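Local coordinates for probable transcriptional regulator PhnF (Escherichia coli, PDB 2FA1), which is probably a GntR/HutC-family transcriptional regulator, encoded in an operon for alkylphosphonate uptake and C-P lyase, represented here by its C-terminal effector-binding domain, at residues G34-A37 / D38-I42. Residues are numbered along the deposited sequence; the frame is centred on the assembly and turned at random.
Sequences GHVA and DALGI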
loop_
_atom_site.group_PDB
_atom_site.type_symbol
_atom_site.label_atom_id
_atom_site.label_comp_id
_atom_site.label_asym_id
_atom_site.label_seq_id
_atom_site.Cartn_x
_atom_site.Cartn_y
_atom_site.Cartn_z
ATOM N N GLY A 34 2.831 -22.621 -8.627
ATOM C CA GLY A 34 2.154 -21.976 -9.733
ATOM C C GLY A 34 2.163 -20.481 -9.660
ATOM O O GLY A 34 2.416 -19.850 -10.667
ATOM N N HIS A 35 1.978 -19.881 -8.469
ATOM C CA HIS A 35 2.009 -18.395 -8.310
ATOM C C HIS A 35 3.400 -17.846 -8.571
ATOM O O HIS A 35 3.540 -16.780 -9.212
ATOM C CB HIS A 35 1.288 -17.821 -6.996
ATOM C CG HIS A 35 2.159 -17.527 -5.776
ATOM N ND1 HIS A 35 2.154 -16.296 -5.129
ATOM C CD2 HIS A 35 2.919 -18.340 -4.996
ATOM C CE1 HIS A 35 2.954 -16.342 -4.073
ATOM N NE2 HIS A 35 3.438 -17.572 -3.974
ATOM N N VAL A 36 4.399 -18.545 -8.047
ATOM C CA VAL A 36 5.778 -18.083 -8.225
ATOM C C VAL A 36 6.202 -18.162 -9.721
ATOM O O VAL A 36 6.807 -17.211 -10.287
ATOM C CB VAL A 36 6.787 -18.861 -7.336
ATOM C CG1 VAL A 36 8.268 -18.528 -7.734
ATOM C CG2 VAL A 36 6.560 -18.551 -5.869
ATOM N N ALA A 37 5.948 -19.298 -10.315
ATOM C CA ALA A 37 6.210 -19.478 -11.777
ATOM C C ALA A 37 5.473 -18.438 -12.660
ATOM O O ALA A 37 6.071 -17.820 -13.584
ATOM C CB ALA A 37 5.873 -20.895 -12.178
ATOM N N ASP A 38 4.185 -18.171 -12.376
ATOM C CA ASP A 38 3.497 -17.076 -13.089
ATOM C C ASP A 38 4.110 -15.753 -12.919
ATOM O O ASP A 38 4.230 -15.014 -13.840
ATOM C CB ASP A 38 2.039 -16.909 -12.633
ATOM C CG ASP A 38 1.057 -17.846 -13.377
ATOM O OD1 ASP A 38 1.382 -18.286 -14.525
ATOM O OD2 ASP A 38 0.002 -18.166 -12.777
ATOM N N ALA A 39 4.523 -15.403 -11.696
ATOM C CA ALA A 39 5.114 -14.139 -11.496
ATOM C C ALA A 39 6.447 -13.951 -12.277
ATOM O O ALA A 39 6.738 -12.853 -12.741
ATOM C CB ALA A 39 5.354 -13.992 -9.974
ATOM N N LEU A 40 7.267 -15.013 -12.260
ATOM C CA LEU A 40 8.642 -15.005 -12.822
ATOM C C LEU A 40 8.578 -15.302 -14.311
ATOM O O LEU A 40 9.603 -15.222 -14.983
ATOM C CB LEU A 40 9.477 -16.111 -12.168
ATOM C CG LEU A 40 9.936 -15.593 -10.764
ATOM C CD1 LEU A 40 10.631 -16.758 -10.066
ATOM C CD2 LEU A 40 10.724 -14.386 -10.803
ATOM N N GLY A 41 7.383 -15.632 -14.787
ATOM C CA GLY A 41 7.203 -16.011 -16.217
ATOM C C GLY A 41 8.005 -17.233 -16.632
ATOM O O GLY A 41 8.585 -17.222 -17.761
ATOM N N ILE A 42 7.997 -18.278 -15.790
ATOM C CA ILE A 42 8.644 -19.572 -15.983
ATOM C C ILE A 42 7.648 -20.708 -15.863
ATOM O O ILE A 42 6.483 -20.493 -15.559
ATOM C CB ILE A 42 9.874 -19.798 -15.016
ATOM C CG1 ILE A 42 9.395 -19.746 -13.513
ATOM C CG2 ILE A 42 10.938 -18.699 -15.268
ATOM C CD1 ILE A 42 10.359 -20.372 -12.520
#
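Asp38, Ala39 and Leu40 each turn a backbone N-H back to the carbonyl four residues earlier, so 34-37 and 38-40 form one short alpha-helix. Asp38 N bonds to Gly34 O at 3.0 Å, Ala39 N to His35 O and Leu40 N to Val36 O. The helix then closes in a Schellman motif. Gly41 is its C-prime residue and takes positive phi (61°), a conformation that favours glycine. This turn brings Ile42 N to Ala37 O at 3.0 Å, the outer bond of the motif. Gly41 N makes the inner bond to Asp38 O, which is long and weak at 3.3 Å.

The turn also folds Ile42 back over Ala37. Ile42 CG1 lies between the backbone N and the carbonyl carbon (chi1 61°). From there Ile42 CG1 reaches Ala37 CA at 3.6 Å and Ala37 CB at 3.9 Å. This is an apolar contact across the Schellman turn, next to the bond from Ile42 N. One helical turn apart, Val36 and Leu40 lie side by side and point the same way. Val36 CG1 stands anti to its backbone N (chi1 170°) and meets Leu40 CD1 at 3.8 Å. Leu40 CB also rests against Val36 O at 3.4 Å.

The helix connects strand 23-31 to strand 47-57 within the UTRA domain. Val36, Ala39 and Leu40 pack on Tyr144 of strand 143-150, and the His35 ring meets that of Tyr144 edge-to-face. Asp38 makes backbone hydrogen bonds to the second subunit and packs on Asn4 of that subunit. At the C-terminal end, Leu40 and Ile42 both touch Val48 of strand 47-57, while Ala37 and Ile42 share Ala32 in the loop that leads from strand 23-31.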